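Phenylalanine hydroxylase (PDB 2V27) probably catalyses the iron- and tetrahydrobiopterin-dependent hydroxylation of L-phenylalanine to L-tyrosine, the first step of phenylalanine breakdown. Local coordinates at residues B[29-32]-B[33-36]; B[121-124]-B[125-129]; B[136-139]-B[140-143]; B[160-163]-B[164-168]. All blocks are in the same frame, centred on the assembly; numbering follows the deposited sequence.

Overall arrangement
Each of the four contacts joins neighbouring turns of a single helix, contact 4 running one residue past its end, so none closes a long loop; they follow one another along the chain, neither nesting nor crossing. Contact 1, on helix 22-38, is on the outer side of the fold and packs on contact 2, where Phe-32 meets Phe-125 and Gln-35 also touches that ring. Contact 2, on helix 120-131, supplies two histidines to the iron. Contact 3, on helix 134-147, lies on the other side of the chain's centre from contact 1 and touches contact 4 through Tyr-139 and Tyr-143. Contact 4, on helix 152-167, returns to the metal with Glu-167, so that contacts 2 and 4 share the iron and its two waters.

Contact 1: residues B[29-32]-B[33-36]; sequences QELF and TRQI
Leu-31 and Arg-34 lie side by side on helix 22-38, a regular alpha-helix over these residues, with both side chains pointing the same way. In Arg-34, CG stands between the backbone N and the carbonyl carbon (chi1 81°), and the chain then runs extended as far as NE. This course leads the guanidinium back alongside Leu-31 and places one of its faces against the leucine: CD2 of Leu-31 approaches NH2 of Arg-34 to 3.4 Å, nearer the rim of the group than its middle. Water 1 sits in the guanidinium plane, at the edge. It accepts a hydrogen bond from Arg-34 NE at 2.7 Å and donates one to Leu-31 O at 2.9 Å, a carbonyl that also receives Gln-35 N. The far end of the arginine is claimed by a salt bridge to Asp-113, while Glu-30 pairs with Arg-109 instead.

On another side of the helix, Phe-32 has its ring carbon CG anti to the backbone N (chi1 -161°), which sets the ring alongside Ile-36. Its other neighbours include Phe-125 of helix 120-131, met edge-to-face. Within the turn, CE2 of Phe-32 rests 3.5 Å from CG1 of Ile-36, and the backbone joins the same two residues by a nearly straight bond of 2.8 Å from Ile-36 N to Phe-32 O.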
loop_
_atom_site.group_PDB
_atom_site.type_symbol
_atom_site.label_atom_id
_atom_site.label_comp_id
_atom_site.label_asym_id
_atom_site.label_seq_id
_atom_site.Cartn_x
_atom_site.Cartn_y
_atom_site.Cartn_z
ATOM N N GLN B 29 2.790 9.235 26.457
ATOM C CA GLN B 29 2.901 8.129 27.401
ATOM C C GLN B 29 2.368 6.819 26.781
ATOM O O GLN B 29 2.959 5.750 26.970
ATOM C CB GLN B 29 2.095 8.436 28.665
ATOM C CG GLN B 29 2.191 7.383 29.731
ATOM C CD GLN B 29 1.404 7.804 30.971
ATOM O OE1 GLN B 29 0.366 8.470 30.863
ATOM N NE2 GLN B 29 1.888 7.414 32.136
ATOM N N GLU B 30 1.245 6.949 26.084
ATOM C CA GLU B 30 0.601 5.787 25.457
ATOM C C GLU B 30 1.474 5.226 24.347
ATOM O O GLU B 30 1.710 4.001 24.287
ATOM C CB GLU B 30 -0.795 6.142 24.947
ATOM C CG GLU B 30 -1.799 6.216 26.093
ATOM C CD GLU B 30 -3.222 6.464 25.640
ATOM O OE1 GLU B 30 -3.591 6.035 24.505
ATOM O OE2 GLU B 30 -3.973 7.087 26.433
ATOM N N LEU B 31 2.007 6.119 23.509
ATOM C CA LEU B 31 2.973 5.723 22.451
ATOM C C LEU B 31 4.233 5.047 22.993
ATOM O O LEU B 31 4.675 3.989 22.487
ATOM C CB LEU B 31 3.384 6.915 21.622
ATOM C CG LEU B 31 2.299 7.580 20.801
ATOM C CD1 LEU B 31 2.750 8.882 20.128
ATOM C CD2 LEU B 31 1.690 6.614 19.765
ATOM N N PHE B 32 4.781 5.584 24.082
ATOM C CA PHE B 32 6.012 5.081 24.688
ATOM C C PHE B 32 5.740 3.726 25.312
ATOM O O PHE B 32 6.461 2.739 25.053
ATOM C CB PHE B 32 6.476 6.076 25.776
ATOM C CG PHE B 32 7.913 5.930 26.162
ATOM C CD1 PHE B 32 8.854 6.794 25.618
ATOM C CD2 PHE B 32 8.352 4.946 27.055
ATOM C CE1 PHE B 32 10.171 6.720 25.947
ATOM C CE2 PHE B 32 9.710 4.840 27.382
ATOM C CZ PHE B 32 10.625 5.757 26.819
ATOM N N THR B 33 4.712 3.651 26.153
ATOM C CA THR B 33 4.453 2.386 26.857
ATOM C C THR B 33 4.185 1.229 25.887
ATOM O O THR B 33 4.704 0.125 26.087
ATOM C CB THR B 33 3.269 2.479 27.864
ATOM O OG1 THR B 33 2.156 3.147 27.256
ATOM C CG2 THR B 33 3.691 3.189 29.101
ATOM N N ARG B 34 3.368 1.486 24.860
ATOM C CA ARG B 34 3.062 0.459 23.853
ATOM C C ARG B 34 4.324 0.044 23.081
ATOM O O ARG B 34 4.506 -1.128 22.793
ATOM C CB ARG B 34 1.922 0.844 22.917
ATOM C CG ARG B 34 2.295 1.748 21.794
ATOM C CD ARG B 34 1.058 2.176 21.015
ATOM N NE ARG B 34 1.469 2.858 19.804
ATOM C CZ ARG B 34 0.664 3.303 18.863
ATOM N NH1 ARG B 34 -0.673 3.169 18.979
ATOM N NH2 ARG B 34 1.209 3.886 17.800
ATOM N N GLN B 35 5.200 0.992 22.771
ATOM C CA GLN B 35 6.365 0.660 21.959
ATOM C C GLN B 35 7.434 -0.040 22.750
ATOM O O GLN B 35 8.080 -0.945 22.235
ATOM C CB GLN B 35 6.939 1.903 21.271
ATOM C CG GLN B 35 7.792 1.530 20.042
ATOM C CD GLN B 35 6.987 0.904 18.879
ATOM O OE1 GLN B 35 7.513 0.043 18.089
ATOM N NE2 GLN B 35 5.742 1.317 18.753
ATOM N N ILE B 36 7.632 0.367 24.015
ATOM C CA ILE B 36 8.623 -0.312 24.878
ATOM C C ILE B 36 8.317 -1.785 24.974
ATOM O O ILE B 36 9.215 -2.628 24.922
ATOM C CB ILE B 36 8.693 0.303 26.300
ATOM C CG1 ILE B 36 9.522 1.558 26.243
ATOM C CG2 ILE B 36 9.419 -0.625 27.282
ATOM C CD1 ILE B 36 10.974 1.345 25.751
HETATM O O HOH W 1 4.067 3.487 19.672
#

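Contact 2: residues B[121-124]-B[125-129]; sequences FHEI and FGHCP. With FE (Fe (III) ion), chain E.
With CG of His-122 anti to its backbone N (chi1 169°) and CG of His-127 anti to its carbonyl carbon (chi1 -65°), the two imidazoles converge on one iron ion. NE2 of His-122 binds it at 2.0 Å and NE2 of His-127 at 2.1 Å, the ring planes 82° apart. The five-residue spacing is accommodated by a wider pi-type turn, in which Glu-123 O accepts from both His-127 N and Cys-128 N. The bent side chain of Glu-123 brings OE1 into the plane of the His-127 ring, 3.2 Å from CD2 at its edge, and iron-bound water 2 lies 2.7 Å from Glu-123 OE1, placed to donate to it. Ser-186 holds ND1 of His-122.

Away from the metal, Phe-121 and Phe-125 run side by side with nearly parallel, slipped rings. CB of Phe-125 makes a CH-pi contact over the Phe-121 face, 3.7 Å from the centroid, and CZ of Phe-121 comes within 3.4 Å of CG of Phe-125. Cutting Phe-121 back to an alanine would probably open a gap against helix 22-38, leaving Phe-125 without this face and Trp-28 without its edge-to-face partner. Together with Glu-167, the histidines form the two-histidine, one-carboxylate iron site of the aromatic amino acid hydroxylases.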
loop_
_atom_site.group_PDB
_atom_site.type_symbol
_atom_site.label_atom_id
_atom_site.label_comp_id
_atom_site.label_asym_id
_atom_site.label_seq_id
_atom_site.Cartn_x
_atom_site.Cartn_y
_atom_site.Cartn_z
ATOM N N PHE B 121 7.393 12.072 18.541
ATOM C CA PHE B 121 7.605 10.705 19.004
ATOM C C PHE B 121 8.453 9.866 18.008
ATOM O O PHE B 121 9.409 9.180 18.421
ATOM C CB PHE B 121 6.269 10.013 19.336
ATOM C CG PHE B 121 6.479 8.624 19.875
ATOM C CD1 PHE B 121 6.849 8.449 21.210
ATOM C CD2 PHE B 121 6.409 7.476 19.036
ATOM C CE1 PHE B 121 7.117 7.139 21.740
ATOM C CE2 PHE B 121 6.670 6.183 19.546
ATOM C CZ PHE B 121 7.021 5.995 20.878
ATOM N N HIS B 122 8.083 9.887 16.741
ATOM C CA HIS B 122 8.912 9.208 15.728
ATOM C C HIS B 122 10.397 9.606 15.849
ATOM O O HIS B 122 11.285 8.768 15.890
ATOM C CB HIS B 122 8.404 9.473 14.318
ATOM C CG HIS B 122 9.369 9.006 13.270
ATOM N ND1 HIS B 122 9.696 7.666 13.131
ATOM C CD2 HIS B 122 10.165 9.680 12.410
ATOM C CE1 HIS B 122 10.584 7.539 12.154
ATOM N NE2 HIS B 122 10.889 8.749 11.700
ATOM N N GLU B 123 10.680 10.905 15.945
ATOM C CA GLU B 123 12.082 11.344 15.904
ATOM C C GLU B 123 12.793 11.015 17.199
ATOM O O GLU B 123 13.918 10.500 17.128
ATOM C CB GLU B 123 12.193 12.877 15.641
ATOM C CG GLU B 123 11.399 13.398 14.428
ATOM C CD GLU B 123 11.933 12.947 13.086
ATOM O OE1 GLU B 123 12.799 12.020 13.015
ATOM O OE2 GLU B 123 11.473 13.544 12.070
ATOM N N ILE B 124 12.181 11.336 18.355
ATOM C CA ILE B 124 12.907 11.152 19.606
ATOM C C ILE B 124 12.967 9.665 20.008
ATOM O O ILE B 124 14.026 9.180 20.396
ATOM C CB ILE B 124 12.331 12.073 20.739
ATOM C CG1 ILE B 124 12.596 13.548 20.380
ATOM C CG2 ILE B 124 12.944 11.742 22.093
ATOM C CD1 ILE B 124 12.178 14.525 21.479
ATOM N N PHE B 125 11.835 8.956 19.905
ATOM C CA PHE B 125 11.853 7.555 20.234
ATOM C C PHE B 125 12.508 6.706 19.123
ATOM O O PHE B 125 13.327 5.779 19.392
ATOM C CB PHE B 125 10.435 7.070 20.544
ATOM C CG PHE B 125 10.411 5.701 21.125
ATOM C CD1 PHE B 125 10.308 5.500 22.515
ATOM C CD2 PHE B 125 10.422 4.628 20.275
ATOM C CE1 PHE B 125 10.299 4.180 23.049
ATOM C CE2 PHE B 125 10.396 3.354 20.757
ATOM C CZ PHE B 125 10.330 3.094 22.116
ATOM N N GLY B 126 12.163 7.000 17.873
ATOM C CA GLY B 126 12.678 6.174 16.778
ATOM C C GLY B 126 14.159 6.357 16.425
ATOM O O GLY B 126 14.836 5.365 16.085
ATOM N N HIS B 127 14.628 7.631 16.375
ATOM C CA HIS B 127 15.998 7.934 15.898
ATOM C C HIS B 127 17.002 8.350 16.980
ATOM O O HIS B 127 18.167 7.950 16.984
ATOM C CB HIS B 127 15.978 9.001 14.797
ATOM C CG HIS B 127 15.290 8.561 13.529
ATOM N ND1 HIS B 127 15.612 7.398 12.841
ATOM C CD2 HIS B 127 14.264 9.124 12.852
ATOM C CE1 HIS B 127 14.823 7.288 11.782
ATOM N NE2 HIS B 127 13.990 8.307 11.771
ATOM N N CYS B 128 16.545 9.153 17.937
ATOM C CA CYS B 128 17.510 9.769 18.846
ATOM C C CYS B 128 18.317 8.736 19.689
ATOM O O CYS B 128 19.503 8.960 19.953
ATOM C CB CYS B 128 16.813 10.817 19.717
ATOM S SG CYS B 128 16.525 12.321 18.785
ATOM N N PRO B 129 17.717 7.609 20.109
ATOM C CA PRO B 129 18.595 6.703 20.862
ATOM C C PRO B 129 19.828 6.215 20.060
ATOM O O PRO B 129 20.928 6.031 20.631
ATOM C CB PRO B 129 17.681 5.512 21.214
ATOM C CG PRO B 129 16.295 6.104 21.207
ATOM C CD PRO B 129 16.319 7.108 20.047
HETATM FE FE FE E . 12.442 8.924 10.409
HETATM O O HOH W 2 12.860 10.969 10.580
HETATM O O HOH W 3 10.999 9.787 8.904
#

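Contact 3: residues B[136-139]-B[140-143]; sequences FANY and TEAY
Thr-140 reaches back one helical turn to Phe-136 with both its backbone and its side chain. Its hydroxyl lies anti to its own carbonyl carbon (chi1 -53°), a setting that turns OG1 toward the preceding turn, where it donates to Phe-136 O at 2.8 Å. The amide of Thr-140 gives its proton to the same carbonyl, N to O 3.0 Å, and the two donors arrive from opposite faces of the carbonyl plane; OG1 stands well above that plane rather than on a lone pair. One oxygen thus takes two bonds, and the proton of the buried hydroxyl is used within the helix. The Phe-136 ring crosses the threonine obliquely, its CE2 3.7 Å from OG1.

Across the turn, the carbonyl O of Tyr-139 accepts from Tyr-143 N at 2.8 Å and is also approached by CB of Tyr-143 at 3.4 Å, while CB of Tyr-139 lies against the amide of Thr-140. The phenol itself leaves the helix: its OH is hydrogen-bonded to Thr-165, and the ring packs on Leu-161 and Ile-166 of helix 152-167.

On the more open side, water 4 lies within hydrogen-bonding distance of both Asn-138 and Glu-141, 2.8 Å from Asn-138 OD1 and 2.9 Å from Glu-141 OE1. The glutamate's other oxygen forms a salt bridge with Lys-145. The arrangement is that of a regular alpha-helix with a threonine side chain bonded to the carbonyl four residues earlier; here that helix, 134-147, links in sequence the two iron-binding helices of the hydroxylase fold.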
loop_
_atom_site.group_PDB
_atom_site.type_symbol
_atom_site.label_atom_id
_atom_site.label_comp_id
_atom_site.label_asym_id
_atom_site.label_seq_id
_atom_site.Cartn_x
_atom_site.Cartn_y
_atom_site.Cartn_z
ATOM N N PHE B 136 26.365 5.035 14.196
ATOM C CA PHE B 136 25.111 5.484 13.570
ATOM C C PHE B 136 25.167 7.018 13.370
ATOM O O PHE B 136 24.803 7.546 12.318
ATOM C CB PHE B 136 23.940 5.065 14.452
ATOM C CG PHE B 136 22.556 5.468 13.901
ATOM C CD1 PHE B 136 21.792 4.547 13.175
ATOM C CD2 PHE B 136 22.033 6.787 14.086
ATOM C CE1 PHE B 136 20.488 4.903 12.707
ATOM C CE2 PHE B 136 20.750 7.123 13.645
ATOM C CZ PHE B 136 19.988 6.192 12.926
ATOM N N ALA B 137 25.580 7.753 14.417
ATOM C CA ALA B 137 25.747 9.223 14.336
ATOM C C ALA B 137 26.715 9.653 13.213
ATOM O O ALA B 137 26.409 10.556 12.413
ATOM C CB ALA B 137 26.206 9.786 15.717
ATOM N N ASN B 138 27.878 9.008 13.150
ATOM C CA ASN B 138 28.882 9.401 12.139
ATOM C C ASN B 138 28.342 9.114 10.743
ATOM O O ASN B 138 28.593 9.870 9.820
ATOM C CB ASN B 138 30.245 8.740 12.346
ATOM C CG ASN B 138 30.934 9.182 13.618
ATOM O OD1 ASN B 138 30.643 10.255 14.183
ATOM N ND2 ASN B 138 31.828 8.326 14.096
ATOM N N TYR B 139 27.620 8.018 10.567
ATOM C CA TYR B 139 27.026 7.687 9.270
ATOM C C TYR B 139 25.988 8.764 8.882
ATOM O O TYR B 139 25.961 9.217 7.727
ATOM C CB TYR B 139 26.422 6.271 9.333
ATOM C CG TYR B 139 25.518 5.948 8.161
ATOM C CD1 TYR B 139 26.069 5.593 6.926
ATOM C CD2 TYR B 139 24.124 6.012 8.291
ATOM C CE1 TYR B 139 25.280 5.307 5.843
ATOM C CE2 TYR B 139 23.294 5.734 7.209
ATOM C CZ TYR B 139 23.859 5.403 5.988
ATOM O OH TYR B 139 22.997 5.045 4.943
ATOM N N THR B 140 25.163 9.187 9.831
ATOM C CA THR B 140 24.173 10.202 9.576
ATOM C C THR B 140 24.820 11.530 9.175
ATOM O O THR B 140 24.342 12.237 8.258
ATOM C CB THR B 140 23.226 10.322 10.780
ATOM O OG1 THR B 140 22.697 9.024 11.107
ATOM C CG2 THR B 140 22.085 11.273 10.524
ATOM N N GLU B 141 25.873 11.905 9.883
ATOM C CA GLU B 141 26.617 13.100 9.477
ATOM C C GLU B 141 27.185 12.959 8.034
ATOM O O GLU B 141 27.093 13.916 7.238
ATOM C CB GLU B 141 27.754 13.324 10.477
ATOM C CG GLU B 141 28.623 14.569 10.165
ATOM C CD GLU B 141 29.840 14.658 11.063
ATOM O OE1 GLU B 141 30.008 13.818 11.956
ATOM O OE2 GLU B 141 30.621 15.632 10.896
ATOM N N ALA B 142 27.786 11.825 7.742
ATOM C CA ALA B 142 28.377 11.595 6.420
ATOM C C ALA B 142 27.274 11.637 5.371
ATOM O O ALA B 142 27.457 12.173 4.252
ATOM C CB ALA B 142 29.087 10.263 6.379
ATOM N N TYR B 143 26.084 11.113 5.696
ATOM C CA TYR B 143 24.980 11.111 4.756
ATOM C C TYR B 143 24.618 12.577 4.444
ATOM O O TYR B 143 24.382 12.986 3.284
ATOM C CB TYR B 143 23.799 10.315 5.344
ATOM C CG TYR B 143 22.570 10.520 4.517
ATOM C CD1 TYR B 143 22.323 9.690 3.395
ATOM C CD2 TYR B 143 21.627 11.538 4.799
ATOM C CE1 TYR B 143 21.192 9.862 2.579
ATOM C CE2 TYR B 143 20.474 11.707 3.980
ATOM C CZ TYR B 143 20.269 10.859 2.833
ATOM O OH TYR B 143 19.200 11.020 2.008
HETATM O O HOH W 4 28.657 12.276 13.964
#

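Contact 4: residues B[160-163]-B[164-168]; sequences RLYW and FTIEF. With FE (Fe (III) ion), chain E.
The Tyr-162 ring has Ile-166 over the centre of one face, with CB of the isoleucine 3.9 Å from the ring centroid, and Glu-167 at its edge, where OE1 comes 3.4 Å from CE2 of the tyrosine. The indole of Trp-163 is engaged in two ways. Phe-168 lies over one of its faces, CE1 of the phenylalanine 3.3 Å from CH2 of Trp-163, with the two planes inclined; the CD1 edge of Trp-163 points onto the centre of the Phe-164 face, CD1 of Trp-163 3.9 Å from CZ of Phe-164, in a T-shaped pair with planes at 88°. CG of Arg-160 lies in the plane of the Phe-164 ring, at its edge. Trp-163, Phe-164 and Phe-168 form an aromatic cluster at the C-terminal end of helix 152-167, which widens into a pi-type turn, with Phe-168 just beyond it. The indole also stacks with Tyr-215 and donates from NE1 to Gln-221. Replacing Trp-163 by a leucine would probably leave the Phe-164 face without its edge-on partner, Gln-221 without its donor, and Phe-168 freer to turn.

The backbone bonds follow the widened turn. Tyr-162 O receives Thr-165 N and Glu-167 N from opposite faces of its plane, while Phe-168 N donates to Trp-163 O at 2.8 Å, again five residues back. Thr-165 adds a side-chain bond, OG1 to Leu-161 O at 2.7 Å. Beyond it, the bend of Glu-167 about CB-CG (chi2 -71°) directs the carboxylate to the iron, which it grips with both oxygens, OE1 at 2.1 Å and OE2 at 2.3 Å.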
loop_
_atom_site.group_PDB
_atom_site.type_symbol
_atom_site.label_atom_id
_atom_site.label_comp_id
_atom_site.label_asym_id
_atom_site.label_seq_id
_atom_site.Cartn_x
_atom_site.Cartn_y
_atom_site.Cartn_z
ATOM N N ARG B 160 16.867 7.144 -1.052
ATOM C CA ARG B 160 16.589 5.723 -1.165
ATOM C C ARG B 160 17.530 4.981 -0.201
ATOM O O ARG B 160 17.116 4.084 0.585
ATOM C CB ARG B 160 16.757 5.252 -2.637
ATOM C CG ARG B 160 16.611 3.765 -2.868
ATOM C CD ARG B 160 16.735 3.469 -4.383
ATOM N NE ARG B 160 15.634 4.047 -5.156
ATOM C CZ ARG B 160 15.805 4.833 -6.207
ATOM N NH1 ARG B 160 17.045 5.105 -6.660
ATOM N NH2 ARG B 160 14.725 5.351 -6.792
ATOM N N LEU B 161 18.811 5.371 -0.205
ATOM C CA LEU B 161 19.782 4.847 0.740
ATOM C C LEU B 161 19.328 5.090 2.204
ATOM O O LEU B 161 19.349 4.174 3.042
ATOM C CB LEU B 161 21.181 5.453 0.518
ATOM C CG LEU B 161 22.268 5.029 1.530
ATOM C CD1 LEU B 161 22.496 3.476 1.664
ATOM C CD2 LEU B 161 23.614 5.750 1.181
ATOM N N TYR B 162 18.862 6.293 2.502
ATOM C CA TYR B 162 18.429 6.688 3.835
ATOM C C TYR B 162 17.223 5.817 4.216
ATOM O O TYR B 162 17.152 5.280 5.345
ATOM C CB TYR B 162 18.014 8.160 3.770
ATOM C CG TYR B 162 17.790 8.853 5.116
ATOM C CD1 TYR B 162 18.865 9.483 5.765
ATOM C CD2 TYR B 162 16.542 8.873 5.722
ATOM C CE1 TYR B 162 18.710 10.132 6.988
ATOM C CE2 TYR B 162 16.364 9.557 6.972
ATOM C CZ TYR B 162 17.483 10.185 7.560
ATOM O OH TYR B 162 17.454 10.860 8.784
ATOM N N TRP B 163 16.315 5.615 3.261
ATOM C CA TRP B 163 15.091 4.867 3.512
ATOM C C TRP B 163 15.434 3.451 3.984
ATOM O O TRP B 163 14.879 2.969 4.963
ATOM C CB TRP B 163 14.266 4.808 2.214
ATOM C CG TRP B 163 12.967 4.063 2.365
ATOM C CD1 TRP B 163 12.670 2.769 1.920
ATOM C CD2 TRP B 163 11.758 4.581 2.929
ATOM N NE1 TRP B 163 11.342 2.468 2.215
ATOM C CE2 TRP B 163 10.752 3.564 2.813
ATOM C CE3 TRP B 163 11.425 5.797 3.544
ATOM C CZ2 TRP B 163 9.429 3.748 3.313
ATOM C CZ3 TRP B 163 10.117 5.986 4.014
ATOM C CH2 TRP B 163 9.132 4.964 3.897
ATOM N N PHE B 164 16.341 2.810 3.264
ATOM C CA PHE B 164 16.668 1.445 3.566
ATOM C C PHE B 164 17.632 1.225 4.722
ATOM O O PHE B 164 17.926 0.067 5.059
ATOM C CB PHE B 164 17.154 0.775 2.300
ATOM C CG PHE B 164 16.019 0.475 1.342
ATOM C CD1 PHE B 164 15.914 1.140 0.098
ATOM C CD2 PHE B 164 15.027 -0.462 1.728
ATOM C CE1 PHE B 164 14.850 0.833 -0.808
ATOM C CE2 PHE B 164 13.970 -0.783 0.877
ATOM C CZ PHE B 164 13.882 -0.147 -0.407
ATOM N N THR B 165 18.137 2.315 5.338
ATOM C CA THR B 165 19.082 2.225 6.477
ATOM C C THR B 165 18.436 2.938 7.669
ATOM O O THR B 165 17.798 2.304 8.497
ATOM C CB THR B 165 20.496 2.837 6.117
ATOM O OG1 THR B 165 20.352 4.154 5.545
ATOM C CG2 THR B 165 21.172 1.915 5.096
ATOM N N ILE B 166 18.562 4.256 7.731
ATOM C CA ILE B 166 18.032 5.008 8.866
ATOM C C ILE B 166 16.537 4.805 9.109
ATOM O O ILE B 166 16.120 4.798 10.293
ATOM C CB ILE B 166 18.415 6.504 8.671
ATOM C CG1 ILE B 166 19.968 6.617 8.860
ATOM C CG2 ILE B 166 17.641 7.451 9.667
ATOM C CD1 ILE B 166 20.542 7.923 8.503
ATOM N N GLU B 167 15.719 4.708 8.035
ATOM C CA GLU B 167 14.285 4.546 8.278
ATOM C C GLU B 167 13.870 3.066 8.482
ATOM O O GLU B 167 13.133 2.763 9.446
ATOM C CB GLU B 167 13.415 5.274 7.226
ATOM C CG GLU B 167 13.730 6.758 7.211
ATOM C CD GLU B 167 13.211 7.490 8.480
ATOM O OE1 GLU B 167 13.569 8.677 8.642
ATOM O OE2 GLU B 167 12.431 6.928 9.293
ATOM N N PHE B 168 14.285 2.165 7.588
ATOM C CA PHE B 168 13.789 0.773 7.607
ATOM C C PHE B 168 14.848 -0.314 7.733
ATOM O O PHE B 168 14.612 -1.475 7.408
ATOM C CB PHE B 168 12.844 0.538 6.384
ATOM C CG PHE B 168 11.515 1.207 6.580
ATOM C CD1 PHE B 168 11.344 2.539 6.241
ATOM C CD2 PHE B 168 10.485 0.542 7.252
ATOM C CE1 PHE B 168 10.155 3.214 6.546
ATOM C CE2 PHE B 168 9.295 1.202 7.553
ATOM C CZ PHE B 168 9.134 2.553 7.189
HETATM FE FE FE E . 12.442 8.924 10.409
HETATM O O HOH W 3 10.999 9.787 8.904
HETATM O O HOH W 2 12.860 10.969 10.580
#